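Local coordinates for ubiquitin-conjugating enzyme E2, putative (Plasmodium falciparum, PDB 2Q0V), which probably takes part in ubiquitin transfer, as a member of the E2 fold superfamily that resembles the UBE2V-type ubiquitin-conjugating enzyme variants, at residues L113-N118 and I125-I130; L76-D81 and S87-K92. All coordinates share one frame; numbering follows the deposited sequence.

Interaction 1. Residues L113-N118 and I125-I130. With PO4 (phosphate ion), chain B.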
ATOM      1  N   LEU A 113       6.955   8.610   5.899  1.00 35.81           N
ATOM      2  CA  LEU A 113       5.884   7.731   6.351  1.00 36.00           C
ATOM      3  C   LEU A 113       6.503   6.817   7.426  1.00 36.80           C
ATOM      4  O   LEU A 113       7.477   6.101   7.138  1.00 37.41           O
ATOM      5  CB  LEU A 113       5.298   6.937   5.165  1.00 35.28           C
ATOM      6  CG  LEU A 113       3.922   6.264   5.325  1.00 35.85           C
ATOM      7  CD1 LEU A 113       2.783   7.292   5.441  1.00 34.27           C
ATOM      8  CD2 LEU A 113       3.606   5.251   4.233  1.00 33.78           C
ATOM      9  N   HIS A 114       5.963   6.866   8.652  1.00 37.38           N
ATOM     10  CA  HIS A 114       6.507   6.118   9.799  1.00 37.80           C
ATOM     11  C   HIS A 114       6.728   4.666   9.497  1.00 37.25           C
ATOM     12  O   HIS A 114       7.825   4.175   9.669  1.00 37.71           O
ATOM     13  CB  HIS A 114       5.636   6.210  11.074  1.00 39.09           C
ATOM     14  CG  HIS A 114       6.070   5.246  12.163  1.00 42.95           C
ATOM     15  ND1 HIS A 114       6.975   5.587  13.154  1.00 45.07           N
ATOM     16  CD2 HIS A 114       5.771   3.935  12.371  1.00 43.76           C
ATOM     17  CE1 HIS A 114       7.188   4.540  13.935  1.00 46.63           C
ATOM     18  NE2 HIS A 114       6.473   3.524  13.481  1.00 45.32           N
ATOM     19  N   ILE A 115       5.695   3.962   9.049  1.00 37.27           N
ATOM     20  CA  ILE A 115       5.819   2.518   8.919  1.00 36.77           C
ATOM     21  C   ILE A 115       6.862   2.094   7.898  1.00 36.84           C
ATOM     22  O   ILE A 115       7.348   0.978   7.982  1.00 36.73           O
ATOM     23  CB  ILE A 115       4.459   1.771   8.688  1.00 37.06           C
ATOM     24  CG1 ILE A 115       3.745   2.279   7.443  1.00 36.59           C
ATOM     25  CG2 ILE A 115       3.547   1.817   9.924  1.00 36.86           C
ATOM     26  CD1 ILE A 115       3.831   1.279   6.355  1.00 36.42           C
ATOM     27  N   LEU A 116       7.195   2.954   6.930  1.00 37.22           N
ATOM     28  CA  LEU A 116       8.232   2.607   5.934  1.00 37.00           C
ATOM     29  C   LEU A 116       9.598   2.979   6.448  1.00 37.53           C
ATOM     30  O   LEU A 116      10.530   2.193   6.325  1.00 37.75           O
ATOM     31  CB  LEU A 116       7.990   3.259   4.568  1.00 36.17           C
ATOM     32  CG  LEU A 116       6.779   2.763   3.756  1.00 36.03           C
ATOM     33  CD1 LEU A 116       6.624   3.631   2.524  1.00 32.04           C
ATOM     34  CD2 LEU A 116       6.868   1.273   3.378  1.00 32.75           C
ATOM     35  N   LYS A 117       9.697   4.184   7.010  1.00 38.37           N
ATOM     36  CA  LYS A 117      10.903   4.694   7.645  1.00 39.83           C
ATOM     37  C   LYS A 117      11.399   3.739   8.726  1.00 41.09           C
ATOM     38  O   LYS A 117      12.541   3.259   8.686  1.00 41.38           O
ATOM     39  CB  LYS A 117      10.597   6.034   8.298  1.00 40.01           C
ATOM     40  CG  LYS A 117      11.818   6.802   8.690  1.00 40.36           C
ATOM     41  CD  LYS A 117      11.470   7.930   9.610  1.00 41.21           C
ATOM     42  CE  LYS A 117      12.752   8.330  10.344  1.00 47.51           C
ATOM     43  NZ  LYS A 117      12.661   9.504  11.289  1.00 49.23           N
ATOM     44  N   ASN A 118      10.528   3.464   9.691  1.00 41.65           N
ATOM     45  CA  ASN A 118      10.850   2.558  10.780  1.00 41.97           C
ATOM     46  C   ASN A 118      10.162   1.259  10.537  1.00 42.13           C
ATOM     47  O   ASN A 118       9.412   0.816  11.392  1.00 42.72           O
ATOM     48  CB  ASN A 118      10.359   3.116  12.104  1.00 41.59           C
ATOM     49  CG  ASN A 118      10.767   4.527  12.311  1.00 42.53           C
ATOM     50  OD1 ASN A 118       9.924   5.424  12.383  1.00 43.00           O
ATOM     51  ND2 ASN A 118      12.082   4.757  12.371  1.00 45.29           N
ATOM     52  N   ILE A 125       1.401  -5.328   3.599  1.00 31.80           N
ATOM     53  CA  ILE A 125       0.806  -4.561   2.517  1.00 32.08           C
ATOM     54  C   ILE A 125      -0.410  -3.766   3.037  1.00 32.28           C
ATOM     55  O   ILE A 125      -0.522  -2.564   2.778  1.00 33.34           O
ATOM     56  CB  ILE A 125       0.451  -5.494   1.331  1.00 32.15           C
ATOM     57  CG1 ILE A 125       1.752  -5.985   0.666  1.00 33.89           C
ATOM     58  CG2 ILE A 125      -0.418  -4.759   0.306  1.00 29.90           C
ATOM     59  CD1 ILE A 125       1.702  -7.379   0.149  1.00 34.87           C
ATOM     60  N   GLU A 126      -1.281  -4.421   3.800  1.00 32.27           N
ATOM     61  CA  GLU A 126      -2.433  -3.766   4.398  1.00 33.62           C
ATOM     62  C   GLU A 126      -2.066  -2.581   5.314  1.00 31.77           C
ATOM     63  O   GLU A 126      -2.637  -1.493   5.160  1.00 31.45           O
ATOM     64  CB  GLU A 126      -3.322  -4.790   5.087  1.00 33.29           C
ATOM     65  CG  GLU A 126      -4.472  -4.235   5.898  1.00 36.36           C
ATOM     66  CD  GLU A 126      -5.388  -5.344   6.471  1.00 38.95           C
ATOM     67  OE1 GLU A 126      -5.182  -6.557   6.139  1.00 45.17           O
ATOM     68  OE2 GLU A 126      -6.317  -4.997   7.256  1.00 44.35           O
ATOM     69  N   THR A 127      -1.094  -2.770   6.208  1.00 30.44           N
ATOM     70  CA  THR A 127      -0.576  -1.659   7.053  1.00 30.12           C
ATOM     71  C   THR A 127      -0.215  -0.408   6.250  1.00 29.84           C
ATOM     72  O   THR A 127      -0.458   0.721   6.696  1.00 29.95           O
ATOM     73  CB  THR A 127       0.698  -2.064   7.872  1.00 29.63           C
ATOM     74  OG1 THR A 127       0.522  -3.370   8.417  1.00 28.86           O
ATOM     75  CG2 THR A 127       0.926  -1.122   9.017  1.00 28.04           C
ATOM     76  N   ILE A 128       0.404  -0.626   5.094  1.00 29.37           N
ATOM     77  CA  ILE A 128       0.832   0.461   4.223  1.00 29.91           C
ATOM     78  C   ILE A 128      -0.407   1.173   3.664  1.00 28.72           C
ATOM     79  O   ILE A 128      -0.534   2.371   3.765  1.00 28.77           O
ATOM     80  CB  ILE A 128       1.715  -0.073   3.068  1.00 30.12           C
ATOM     81  CG1 ILE A 128       3.023  -0.698   3.614  1.00 30.55           C
ATOM     82  CG2 ILE A 128       1.936   1.041   1.997  1.00 29.14           C
ATOM     83  CD1 ILE A 128       3.812  -1.525   2.546  1.00 30.68           C
ATOM     84  N   LEU A 129      -1.338   0.398   3.136  1.00 28.71           N
ATOM     85  CA  LEU A 129      -2.568   0.936   2.578  1.00 28.29           C
ATOM     86  C   LEU A 129      -3.340   1.731   3.615  1.00 28.70           C
ATOM     87  O   LEU A 129      -3.636   2.887   3.369  1.00 29.78           O
ATOM     88  CB  LEU A 129      -3.385  -0.171   1.899  1.00 27.86           C
ATOM     89  CG  LEU A 129      -2.609  -0.812   0.734  1.00 26.83           C
ATOM     90  CD1 LEU A 129      -3.336  -1.996   0.104  1.00 22.64           C
ATOM     91  CD2 LEU A 129      -2.094   0.224  -0.328  1.00 24.41           C
ATOM     92  N   ILE A 130      -3.583   1.139   4.788  1.00 29.36           N
ATOM     93  CA  ILE A 130      -4.118   1.826   5.969  1.00 29.54           C
ATOM     94  C   ILE A 130      -3.381   3.096   6.367  1.00 29.22           C
ATOM     95  O   ILE A 130      -3.977   4.127   6.616  1.00 29.33           O
ATOM     96  CB  ILE A 130      -4.145   0.885   7.181  1.00 30.19           C
ATOM     97  CG1 ILE A 130      -5.108  -0.266   6.929  1.00 28.97           C
ATOM     98  CG2 ILE A 130      -4.558   1.653   8.495  1.00 28.80           C
ATOM     99  CD1 ILE A 130      -5.112  -1.328   8.137  1.00 31.18           C
TER
HETATM  100  P   PO4 B 157      10.886   8.862  14.088  1.00120.84           P
HETATM  101  O1  PO4 B 157      10.872  10.364  13.910  1.00120.51           O
HETATM  102  O2  PO4 B 157       9.758   8.249  13.280  1.00120.57           O
HETATM  103  O3  PO4 B 157      12.205   8.285  13.625  1.00120.56           O
HETATM  104  O4  PO4 B 157      10.729   8.550  15.556  1.00120.67           O

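Interaction 2. Residues L76-D81 and S87-K92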
ATOM      1  N   LEU A  76      -2.590   1.912  -6.958  1.00 33.23           N
ATOM      2  CA  LEU A  76      -1.202   1.864  -6.649  1.00 33.42           C
ATOM      3  C   LEU A  76      -0.597   0.488  -6.784  1.00 34.28           C
ATOM      4  O   LEU A  76      -1.305  -0.488  -6.963  1.00 34.55           O
ATOM      5  CB  LEU A  76      -0.879   2.553  -5.316  1.00 33.36           C
ATOM      6  CG  LEU A  76      -1.522   2.444  -3.945  1.00 33.10           C
ATOM      7  CD1 LEU A  76      -0.724   3.383  -3.071  1.00 30.69           C
ATOM      8  CD2 LEU A  76      -3.009   2.803  -3.892  1.00 31.32           C
ATOM      9  N   THR A  77       0.730   0.450  -6.791  1.00 35.32           N
ATOM     10  CA  THR A  77       1.486  -0.752  -7.060  1.00 36.59           C
ATOM     11  C   THR A  77       2.465  -0.927  -5.910  1.00 36.10           C
ATOM     12  O   THR A  77       3.200  -0.011  -5.579  1.00 36.43           O
ATOM     13  CB  THR A  77       2.215  -0.641  -8.453  1.00 36.92           C
ATOM     14  OG1 THR A  77       1.228  -0.546  -9.484  1.00 39.29           O
ATOM     15  CG2 THR A  77       3.089  -1.838  -8.745  1.00 37.66           C
ATOM     16  N   ILE A  78       2.431  -2.094  -5.278  1.00 36.26           N
ATOM     17  CA  ILE A  78       3.388  -2.434  -4.206  1.00 35.91           C
ATOM     18  C   ILE A  78       4.316  -3.562  -4.689  1.00 36.24           C
ATOM     19  O   ILE A  78       3.876  -4.566  -5.207  1.00 35.41           O
ATOM     20  CB  ILE A  78       2.652  -2.749  -2.848  1.00 35.07           C
ATOM     21  CG1 ILE A  78       1.972  -1.470  -2.349  1.00 36.24           C
ATOM     22  CG2 ILE A  78       3.618  -3.264  -1.797  1.00 34.14           C
ATOM     23  CD1 ILE A  78       1.336  -1.538  -0.961  1.00 35.67           C
ATOM     24  N   PHE A  79       5.610  -3.373  -4.559  1.00 38.23           N
ATOM     25  CA  PHE A  79       6.522  -4.394  -5.006  1.00 40.12           C
ATOM     26  C   PHE A  79       7.299  -4.939  -3.840  1.00 40.59           C
ATOM     27  O   PHE A  79       8.050  -4.193  -3.217  1.00 40.98           O
ATOM     28  CB  PHE A  79       7.514  -3.842  -6.042  1.00 41.78           C
ATOM     29  CG  PHE A  79       8.579  -4.846  -6.427  1.00 43.36           C
ATOM     30  CD1 PHE A  79       8.288  -5.857  -7.338  1.00 43.91           C
ATOM     31  CD2 PHE A  79       9.838  -4.813  -5.831  1.00 45.17           C
ATOM     32  CE1 PHE A  79       9.235  -6.806  -7.667  1.00 46.01           C
ATOM     33  CE2 PHE A  79      10.806  -5.771  -6.156  1.00 47.60           C
ATOM     34  CZ  PHE A  79      10.502  -6.766  -7.074  1.00 45.40           C
ATOM     35  N   CYS A  80       7.145  -6.229  -3.562  1.00 41.46           N
ATOM     36  CA  CYS A  80       7.891  -6.884  -2.471  1.00 43.17           C
ATOM     37  C   CYS A  80       9.125  -7.624  -3.004  1.00 44.43           C
ATOM     38  O   CYS A  80       8.978  -8.675  -3.629  1.00 45.04           O
ATOM     39  CB  CYS A  80       6.992  -7.890  -1.729  1.00 43.39           C
ATOM     40  SG  CYS A  80       5.398  -7.241  -1.095  1.00 42.43           S
ATOM     41  N   ASP A  81      10.328  -7.105  -2.757  1.00 45.73           N
ATOM     42  CA  ASP A  81      11.554  -7.810  -3.188  1.00 47.46           C
ATOM     43  C   ASP A  81      11.800  -9.135  -2.425  1.00 48.24           C
ATOM     44  O   ASP A  81      10.964  -9.563  -1.604  1.00 47.91           O
ATOM     45  CB  ASP A  81      12.790  -6.887  -3.169  1.00 47.32           C
ATOM     46  CG  ASP A  81      13.267  -6.565  -1.778  1.00 48.78           C
ATOM     47  OD1 ASP A  81      12.944  -7.346  -0.860  1.00 51.80           O
ATOM     48  OD2 ASP A  81      13.988  -5.538  -1.598  1.00 49.70           O
ATOM     49  N   SER A  87      12.442  -6.385   4.770  1.00 43.11           N
ATOM     50  CA  SER A  87      12.645  -5.078   4.170  1.00 43.61           C
ATOM     51  C   SER A  87      11.308  -4.514   3.679  1.00 43.03           C
ATOM     52  O   SER A  87      10.439  -5.287   3.286  1.00 42.21           O
ATOM     53  CB  SER A  87      13.621  -5.192   2.996  1.00 43.93           C
ATOM     54  OG  SER A  87      14.935  -5.474   3.471  1.00 47.02           O
ATOM     55  N   PRO A  88      11.147  -3.166   3.690  1.00 43.00           N
ATOM     56  CA  PRO A  88       9.881  -2.600   3.230  1.00 42.82           C
ATOM     57  C   PRO A  88       9.673  -2.798   1.730  1.00 42.81           C
ATOM     58  O   PRO A  88      10.642  -2.825   0.969  1.00 43.90           O
ATOM     59  CB  PRO A  88      10.012  -1.113   3.584  1.00 41.90           C
ATOM     60  CG  PRO A  88      11.456  -0.859   3.566  1.00 43.10           C
ATOM     61  CD  PRO A  88      12.081  -2.105   4.127  1.00 42.88           C
ATOM     62  N   PRO A  89       8.413  -2.920   1.290  1.00 42.42           N
ATOM     63  CA  PRO A  89       8.201  -2.941  -0.151  1.00 41.54           C
ATOM     64  C   PRO A  89       8.392  -1.532  -0.702  1.00 41.32           C
ATOM     65  O   PRO A  89       8.501  -0.577   0.079  1.00 40.93           O
ATOM     66  CB  PRO A  89       6.734  -3.359  -0.289  1.00 41.83           C
ATOM     67  CG  PRO A  89       6.238  -3.663   1.073  1.00 41.09           C
ATOM     68  CD  PRO A  89       7.153  -3.022   2.043  1.00 41.91           C
ATOM     69  N   THR A  90       8.457  -1.403  -2.028  1.00 41.18           N
ATOM     70  CA  THR A  90       8.397  -0.089  -2.666  1.00 40.71           C
ATOM     71  C   THR A  90       6.942   0.178  -2.990  1.00 39.50           C
ATOM     72  O   THR A  90       6.196  -0.737  -3.396  1.00 38.86           O
ATOM     73  CB  THR A  90       9.255   0.037  -3.993  1.00 41.20           C
ATOM     74  OG1 THR A  90       8.723  -0.811  -5.020  1.00 43.16           O
ATOM     75  CG2 THR A  90      10.703  -0.306  -3.757  1.00 42.45           C
ATOM     76  N   VAL A  91       6.546   1.436  -2.808  1.00 38.74           N
ATOM     77  CA  VAL A  91       5.171   1.848  -2.979  1.00 37.85           C
ATOM     78  C   VAL A  91       5.125   2.998  -3.973  1.00 38.26           C
ATOM     79  O   VAL A  91       5.841   3.991  -3.821  1.00 37.57           O
ATOM     80  CB  VAL A  91       4.516   2.279  -1.610  1.00 37.73           C
ATOM     81  CG1 VAL A  91       3.016   2.564  -1.773  1.00 35.59           C
ATOM     82  CG2 VAL A  91       4.762   1.239  -0.522  1.00 36.75           C
ATOM     83  N   LYS A  92       4.284   2.858  -4.995  1.00 38.85           N
ATOM     84  CA  LYS A  92       3.993   3.974  -5.887  1.00 39.71           C
ATOM     85  C   LYS A  92       2.540   4.079  -6.344  1.00 39.63           C
ATOM     86  O   LYS A  92       1.845   3.075  -6.598  1.00 39.62           O
ATOM     87  CB  LYS A  92       4.968   4.056  -7.077  1.00 40.44           C
ATOM     88  CG  LYS A  92       5.078   2.850  -7.955  1.00 43.10           C
ATOM     89  CD  LYS A  92       6.436   2.860  -8.689  1.00 45.10           C
ATOM     90  CE  LYS A  92       7.628   2.556  -7.727  1.00 47.73           C
ATOM     91  NZ  LYS A  92       9.027   2.553  -8.356  1.00 47.20           N
TER
HETATM   92  O   HOH W   1       6.349  -0.316  -6.377  1.00 45.01           O
HETATM   93  O   HOH W   2      10.505  -5.475   0.023  1.00 57.17           O

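Interaction 1. Residues L113-N118 and I125-I130
In the ubiquitin-conjugating (UBC) fold a short helix lies against a longer one that backs the β-sheet, and here I115 of helix 114-117 makes that contact with I128 and T127 of helix 125-135. The join is apolar, with no hydrogen bond between the two segments. The I115 side chain meets that of I128 at about a right angle, and its CD1 comes within 3.5 Å of I128 CG1. A chi1 of 58° sets I115 CG1 between its own backbone N and carbonyl carbon, the crowded position, and sends this branch across to helix 125-135. The other branch, CG2, meets T127 CG2 at 4.0 Å. T127 presents its methyl here, while its OG1 accepts a hydrogen bond from T124 N, just ahead of the helix. L116 adds a looser apolar contact, its CD2 lying 4.2 Å from I128 CD1. Within the short helix, K117 N donates to L113 O and N118 N to H114 O. I115 points at helix 125-135, L116 reaches it with the tip of its side chain, and K117 projects elsewhere. The extended K117 chain reaches a phosphate ion, probably from the crystallisation liquor, which also lies at the edge of the H114 ring. K117 NZ donates to phosphate O3 at 2.7 Å, and N118 OD1 sits 3.0 Å from phosphate O2.

Interaction 2. Residues L76-D81 and S87-K92
The carbonyl oxygen of T77 is held by two donors: K92 N at 3.1 Å, and a water that lies 3.3 Å from T77 O. The same water is hydrogen-bonded to T90 OG1 at 2.8 Å and so ties both strands together on one face of the sheet. The strands, 73-79 and 90-93, form an antiparallel β-hairpin of the UBC fold, in which the axes of 76-79 and 90-92 run at 171°. T77 and K92 make a hydrogen-bonded pair completed by T77 N to K92 O, at 2.9 Å. F79 and T90 form the next such pair, with F79 N lying 2.9 Å from T90 O in the plane of that carbonyl. The return bond, T90 N to F79 O, has its donor tilted 21° from the carbonyl plane and is the last before the paired region gives way to P89. Between these pairs, I78 and V91 form a non-hydrogen-bonded pair whose side chains face helix 125-135. On that side L76 and V91 run side by side, as do I78 and P89, with I78 CG2 3.5 Å from P89 CB. P89 closes the Tyr-Pro-x-x-Pro-Pro motif characteristic of E2-fold proteins, and it also packs on Y84, the tyrosine of that motif. Beyond the strands a second water accepts from D81 N and can also donate to S87 O, while D81 OD1 accepts from N83 N within the connecting loop. On the face away from helix 125-135, which T77 and K92 share, T90 OG1 sits between its own N and carbonyl carbon (chi1 66°), which brings it near the plane of the F79 ring, at its edge, and 3.4 Å from F79 CB.

From the N terminus, the chain reaches interaction 2 first: residues 76-81 and 87-92 close the loop of the hairpin at one side of the four-stranded sheet. After strand 90-93 a long loop leads to helix 114-117, and interaction 1 then closes the loop 119-124 between its two segments. The two contacts are in series, so neither nests within nor crosses the other. They meet on helix 125-135, which both the hairpin and the short helix touch. I128, the partner of I115 in interaction 1, also packs on P89 and V91 of interaction 2, while I125 touches I78 and C80. Helix 125-135 thus connects the sheet to the short helix.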